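Local coordinates for LbpB B-lobe (Moraxella bovis, PDB 3UAQ), which probably binds host lactoferrin as a surface lipoprotein of the bacterial outer membrane, related to transferrin-binding protein B, at residues K122-I136 against Q147-G159. Numbering follows the deposited sequence.
Sequences KAGWIFTGLRPDETI and QYTKGDGYLYYYG
Lys122 to Thr128 and Asp152 to Gly159 pair as antiparallel strands, their axes 172° apart and 4.5 Å at closest approach, with reciprocal backbone bonds at Lys122-Tyr158, Gly124-Tyr156, Ile126-Tyr154 and Thr128-Asp152, although Asp152 N to Thr128 O is weak. Tyr156 folds back over the partner strand: with chi1 at 61°, CG lies between backbone N and carbonyl carbon, and the ring covers Gly124, whose CA sits 4.1 Å from the ring centroid, 20° off the normal, a CH-pi contact. Lys122 CB and Trp125 O meet that ring at its edge. On the same face, Ile126 CG2 packs 4.0 Å from Tyr154 CB, and helix 95-105 covers Ile126, Tyr154 and Tyr156. Trp125 CB and Leu155 CG, 4.1 Å apart, belong to the opposite face, where Phe221 meets the Trp125 ring. Past this ladder, Leu130 CD2 lies 3.4 Å from Gly151 C. Pairing resumes with Lys150 N to Glu134 O, 3.0 Å, and Ile136-Tyr148; the extended Lys150 chain crosses Ile136, Lys150 CB lying 3.7 Å from Ile136 CG1, while Lys150 NZ makes a long salt bridge with Glu134. The chemistry thus divides this handle-domain sheet into an aromatic, largely buried ladder and a more exposed hairpin.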
loop_
_atom_site.group_PDB
_atom_site.type_symbol
_atom_site.label_atom_id
_atom_site.label_comp_id
_atom_site.label_asym_id
_atom_site.label_seq_id
_atom_site.Cartn_x
_atom_site.Cartn_y
_atom_site.Cartn_z
ATOM N N LYS A 122 1.035 6.281 10.993
ATOM C CA LYS A 122 1.800 5.240 10.329
ATOM C C LYS A 122 2.644 4.491 11.353
ATOM O O LYS A 122 3.142 5.078 12.308
ATOM C CB LYS A 122 2.703 5.851 9.262
ATOM C CG LYS A 122 2.089 7.036 8.541
ATOM C CD LYS A 122 2.629 7.170 7.129
ATOM C CE LYS A 122 1.758 8.100 6.312
ATOM N NZ LYS A 122 1.621 7.626 4.911
ATOM N N ALA A 123 2.793 3.190 11.155
ATOM C CA ALA A 123 3.722 2.400 11.952
ATOM C C ALA A 123 3.969 1.104 11.219
ATOM O O ALA A 123 3.025 0.446 10.772
ATOM C CB ALA A 123 3.153 2.118 13.330
ATOM N N GLY A 124 5.237 0.737 11.079
ATOM C CA GLY A 124 5.561 -0.508 10.408
ATOM C C GLY A 124 7.008 -0.598 9.990
ATOM O O GLY A 124 7.905 -0.167 10.716
ATOM N N TRP A 125 7.232 -1.162 8.809
ATOM C CA TRP A 125 8.579 -1.355 8.310
ATOM C C TRP A 125 8.675 -1.060 6.824
ATOM O O TRP A 125 7.672 -0.784 6.165
ATOM C CB TRP A 125 9.033 -2.789 8.582
ATOM C CG TRP A 125 7.977 -3.818 8.302
ATOM C CD1 TRP A 125 7.172 -4.438 9.216
ATOM C CD2 TRP A 125 7.612 -4.350 7.024
ATOM N NE1 TRP A 125 6.333 -5.326 8.588
ATOM C CE2 TRP A 125 6.580 -5.291 7.240
ATOM C CE3 TRP A 125 8.059 -4.127 5.718
ATOM C CZ2 TRP A 125 5.988 -6.005 6.199
ATOM C CZ3 TRP A 125 7.472 -4.837 4.686
ATOM C CH2 TRP A 125 6.446 -5.764 4.933
ATOM N N ILE A 126 9.898 -1.124 6.311
ATOM C CA ILE A 126 10.147 -0.985 4.886
ATOM C C ILE A 126 11.563 -1.455 4.622
ATOM O O ILE A 126 12.489 -1.010 5.296
ATOM C CB ILE A 126 9.989 0.477 4.443
ATOM C CG1 ILE A 126 10.510 0.680 3.018
ATOM C CG2 ILE A 126 10.705 1.398 5.418
ATOM C CD1 ILE A 126 10.126 2.024 2.436
ATOM N N PHE A 127 11.733 -2.359 3.659
ATOM C CA PHE A 127 13.041 -2.981 3.427
ATOM C C PHE A 127 13.276 -3.467 1.992
ATOM O O PHE A 127 12.329 -3.684 1.224
ATOM C CB PHE A 127 13.233 -4.168 4.372
ATOM C CG PHE A 127 12.424 -5.374 3.994
ATOM C CD1 PHE A 127 12.983 -6.392 3.237
ATOM C CD2 PHE A 127 11.097 -5.487 4.383
ATOM C CE1 PHE A 127 12.231 -7.510 2.879
ATOM C CE2 PHE A 127 10.339 -6.602 4.031
ATOM C CZ PHE A 127 10.906 -7.615 3.277
ATOM N N THR A 128 14.551 -3.626 1.641
ATOM C CA THR A 128 14.948 -4.358 0.443
ATOM C C THR A 128 15.887 -5.451 0.907
ATOM O O THR A 128 16.547 -5.310 1.947
ATOM C CB THR A 128 15.724 -3.491 -0.556
ATOM O OG1 THR A 128 15.474 -2.103 -0.300
ATOM C CG2 THR A 128 15.305 -3.836 -1.978
ATOM N N GLY A 129 15.979 -6.524 0.130
ATOM C CA GLY A 129 16.524 -7.767 0.636
ATOM C C GLY A 129 15.281 -8.525 1.062
ATOM O O GLY A 129 14.308 -8.610 0.297
ATOM N N LEU A 130 15.297 -9.125 2.245
ATOM C CA LEU A 130 16.492 -9.361 3.031
ATOM C C LEU A 130 16.567 -10.877 3.088
ATOM O O LEU A 130 16.089 -11.500 4.049
ATOM C CB LEU A 130 16.332 -8.796 4.444
ATOM C CG LEU A 130 16.596 -7.300 4.617
ATOM C CD1 LEU A 130 15.711 -6.680 5.699
ATOM C CD2 LEU A 130 18.067 -7.089 4.929
ATOM N N ARG A 131 17.110 -11.468 2.025
ATOM C CA ARG A 131 17.165 -12.921 1.889
ATOM C C ARG A 131 18.519 -13.435 2.349
ATOM O O ARG A 131 19.504 -13.339 1.613
ATOM C CB ARG A 131 16.913 -13.334 0.441
ATOM C CG ARG A 131 15.447 -13.323 0.028
ATOM C CD ARG A 131 15.290 -13.631 -1.454
ATOM N NE ARG A 131 15.959 -12.627 -2.277
ATOM C CZ ARG A 131 15.482 -11.405 -2.492
ATOM N NH1 ARG A 131 14.331 -11.035 -1.945
ATOM N NH2 ARG A 131 16.153 -10.549 -3.252
ATOM N N PRO A 132 18.569 -13.978 3.578
ATOM C CA PRO A 132 19.795 -14.363 4.289
ATOM C C PRO A 132 20.671 -15.342 3.502
ATOM O O PRO A 132 21.888 -15.387 3.724
ATOM C CB PRO A 132 19.260 -15.008 5.573
ATOM C CG PRO A 132 17.919 -14.371 5.780
ATOM C CD PRO A 132 17.367 -14.236 4.390
ATOM N N ASP A 133 20.062 -16.110 2.602
ATOM C CA ASP A 133 20.816 -17.002 1.724
ATOM C C ASP A 133 21.739 -16.180 0.829
ATOM O O ASP A 133 22.742 -16.675 0.317
ATOM C CB ASP A 133 19.866 -17.843 0.864
ATOM C CG ASP A 133 18.844 -16.991 0.111
ATOM O OD1 ASP A 133 18.187 -16.138 0.748
ATOM O OD2 ASP A 133 18.692 -17.172 -1.117
ATOM N N GLU A 134 21.390 -14.909 0.665
ATOM C CA GLU A 134 22.118 -14.004 -0.204
ATOM C C GLU A 134 22.946 -13.039 0.638
ATOM O O GLU A 134 22.410 -12.145 1.293
ATOM C CB GLU A 134 21.138 -13.239 -1.095
ATOM C CG GLU A 134 21.696 -12.883 -2.466
ATOM C CD GLU A 134 20.617 -12.443 -3.438
ATOM O OE1 GLU A 134 19.437 -12.808 -3.237
ATOM O OE2 GLU A 134 20.956 -11.732 -4.404
ATOM N N THR A 135 24.260 -13.233 0.608
ATOM C CA THR A 135 25.193 -12.489 1.450
ATOM C C THR A 135 26.077 -11.543 0.649
ATOM O O THR A 135 26.156 -11.629 -0.578
ATOM C CB THR A 135 26.129 -13.444 2.227
ATOM O OG1 THR A 135 26.101 -14.747 1.627
ATOM C CG2 THR A 135 25.707 -13.556 3.681
ATOM N N ILE A 136 26.752 -10.648 1.361
ATOM C CA ILE A 136 27.741 -9.763 0.763
ATOM C C ILE A 136 29.007 -9.704 1.613
ATOM O O ILE A 136 28.966 -9.311 2.783
ATOM C CB ILE A 136 27.191 -8.340 0.566
ATOM C CG1 ILE A 136 26.255 -8.299 -0.643
ATOM C CG2 ILE A 136 28.331 -7.358 0.371
ATOM C CD1 ILE A 136 25.892 -6.899 -1.088
ATOM N N GLN A 147 30.948 -10.024 6.312
ATOM C CA GLN A 147 29.945 -10.776 5.578
ATOM C C GLN A 147 28.564 -10.459 6.143
ATOM O O GLN A 147 28.167 -10.988 7.187
ATOM C CB GLN A 147 30.228 -12.268 5.656
ATOM C CG GLN A 147 29.276 -13.111 4.832
ATOM C CD GLN A 147 29.754 -14.539 4.703
ATOM O OE1 GLN A 147 30.913 -14.844 4.992
ATOM N NE2 GLN A 147 28.866 -15.425 4.267
ATOM N N TYR A 148 27.849 -9.578 5.450
ATOM C CA TYR A 148 26.548 -9.115 5.904
ATOM C C TYR A 148 25.438 -9.578 4.973
ATOM O O TYR A 148 25.590 -9.570 3.758
ATOM C CB TYR A 148 26.530 -7.589 5.988
ATOM C CG TYR A 148 27.296 -7.019 7.165
ATOM C CD1 TYR A 148 26.652 -6.719 8.356
ATOM C CD2 TYR A 148 28.660 -6.776 7.082
ATOM C CE1 TYR A 148 27.344 -6.196 9.437
ATOM C CE2 TYR A 148 29.362 -6.249 8.160
ATOM C CZ TYR A 148 28.697 -5.963 9.335
ATOM O OH TYR A 148 29.380 -5.442 10.413
ATOM N N THR A 149 24.315 -9.982 5.550
ATOM C CA THR A 149 23.143 -10.306 4.752
ATOM C C THR A 149 22.808 -9.135 3.826
ATOM O O THR A 149 22.654 -8.003 4.280
ATOM C CB THR A 149 21.943 -10.643 5.654
ATOM O OG1 THR A 149 22.032 -12.015 6.067
ATOM C CG2 THR A 149 20.631 -10.418 4.913
ATOM N N LYS A 150 22.711 -9.401 2.528
ATOM C CA LYS A 150 22.472 -8.333 1.559
ATOM C C LYS A 150 21.092 -7.691 1.691
ATOM O O LYS A 150 20.070 -8.386 1.764
ATOM C CB LYS A 150 22.669 -8.830 0.128
ATOM C CG LYS A 150 22.229 -7.818 -0.925
ATOM C CD LYS A 150 22.386 -8.372 -2.329
ATOM C CE LYS A 150 22.020 -7.338 -3.383
ATOM N NZ LYS A 150 22.047 -7.923 -4.754
ATOM N N GLY A 151 21.077 -6.359 1.694
ATOM C CA GLY A 151 19.849 -5.596 1.814
ATOM C C GLY A 151 19.808 -4.782 3.099
ATOM O O GLY A 151 20.673 -4.927 3.965
ATOM N N ASP A 152 18.799 -3.926 3.230
ATOM C CA ASP A 152 18.671 -3.081 4.414
ATOM C C ASP A 152 17.218 -2.675 4.633
ATOM O O ASP A 152 16.409 -2.664 3.694
ATOM C CB ASP A 152 19.574 -1.845 4.295
ATOM C CG ASP A 152 20.935 -2.041 4.962
ATOM O OD1 ASP A 152 20.965 -2.458 6.142
ATOM O OD2 ASP A 152 21.974 -1.773 4.310
ATOM N N GLY A 153 16.886 -2.350 5.877
ATOM C CA GLY A 153 15.525 -1.972 6.197
ATOM C C GLY A 153 15.386 -1.007 7.358
ATOM O O GLY A 153 16.363 -0.614 7.995
ATOM N N TYR A 154 14.145 -0.632 7.637
ATOM C CA TYR A 154 13.849 0.366 8.649
ATOM C C TYR A 154 12.511 0.063 9.294
ATOM O O TYR A 154 11.577 -0.390 8.613
ATOM C CB TYR A 154 13.765 1.748 8.007
ATOM C CG TYR A 154 15.088 2.322 7.560
ATOM C CD1 TYR A 154 15.558 2.124 6.270
ATOM C CD2 TYR A 154 15.864 3.069 8.430
ATOM C CE1 TYR A 154 16.768 2.655 5.862
ATOM C CE2 TYR A 154 17.071 3.607 8.031
ATOM C CZ TYR A 154 17.522 3.399 6.747
ATOM O OH TYR A 154 18.733 3.940 6.361
ATOM N N LEU A 155 12.424 0.313 10.602
ATOM C CA LEU A 155 11.140 0.298 11.299
ATOM C C LEU A 155 10.771 1.717 11.710
ATOM O O LEU A 155 11.623 2.488 12.150
ATOM C CB LEU A 155 11.176 -0.617 12.525
ATOM C CG LEU A 155 10.418 -1.937 12.383
ATOM C CD1 LEU A 155 11.366 -3.054 12.013
ATOM C CD2 LEU A 155 9.692 -2.273 13.665
ATOM N N TYR A 156 9.501 2.069 11.564
ATOM C CA TYR A 156 9.089 3.451 11.774
ATOM C C TYR A 156 7.752 3.585 12.498
ATOM O O TYR A 156 6.947 2.643 12.554
ATOM C CB TYR A 156 9.004 4.169 10.426
ATOM C CG TYR A 156 7.981 3.535 9.513
ATOM C CD1 TYR A 156 6.647 3.900 9.582
ATOM C CD2 TYR A 156 8.343 2.554 8.594
ATOM C CE1 TYR A 156 5.699 3.319 8.756
ATOM C CE2 TYR A 156 7.399 1.966 7.762
ATOM C CZ TYR A 156 6.076 2.353 7.848
ATOM O OH TYR A 156 5.125 1.776 7.028
ATOM N N TYR A 157 7.532 4.772 13.052
ATOM C CA TYR A 157 6.194 5.196 13.445
ATOM C C TYR A 157 6.122 6.716 13.315
ATOM O O TYR A 157 7.052 7.426 13.695
ATOM C CB TYR A 157 5.844 4.736 14.869
ATOM C CG TYR A 157 5.867 5.837 15.915
ATOM C CD1 TYR A 157 4.819 6.753 16.024
ATOM C CD2 TYR A 157 6.924 5.950 16.807
ATOM C CE1 TYR A 157 4.838 7.760 16.986
ATOM C CE2 TYR A 157 6.952 6.952 17.774
ATOM C CZ TYR A 157 5.908 7.854 17.860
ATOM O OH TYR A 157 5.935 8.852 18.817
ATOM N N TYR A 158 5.019 7.207 12.765
ATOM C CA TYR A 158 4.846 8.631 12.542
ATOM C C TYR A 158 3.386 9.023 12.701
ATOM O O TYR A 158 2.492 8.179 12.619
ATOM C CB TYR A 158 5.346 9.010 11.146
ATOM C CG TYR A 158 5.037 10.431 10.730
ATOM C CD1 TYR A 158 5.624 11.507 11.374
ATOM C CD2 TYR A 158 4.159 10.694 9.687
ATOM C CE1 TYR A 158 5.346 12.811 10.998
ATOM C CE2 TYR A 158 3.876 11.995 9.300
ATOM C CZ TYR A 158 4.474 13.051 9.962
ATOM O OH TYR A 158 4.207 14.350 9.593
ATOM N N GLY A 159 3.154 10.309 12.935
ATOM C CA GLY A 159 1.805 10.823 13.070
ATOM C C GLY A 159 1.682 12.233 12.529
ATOM O O GLY A 159 2.563 13.067 12.742
#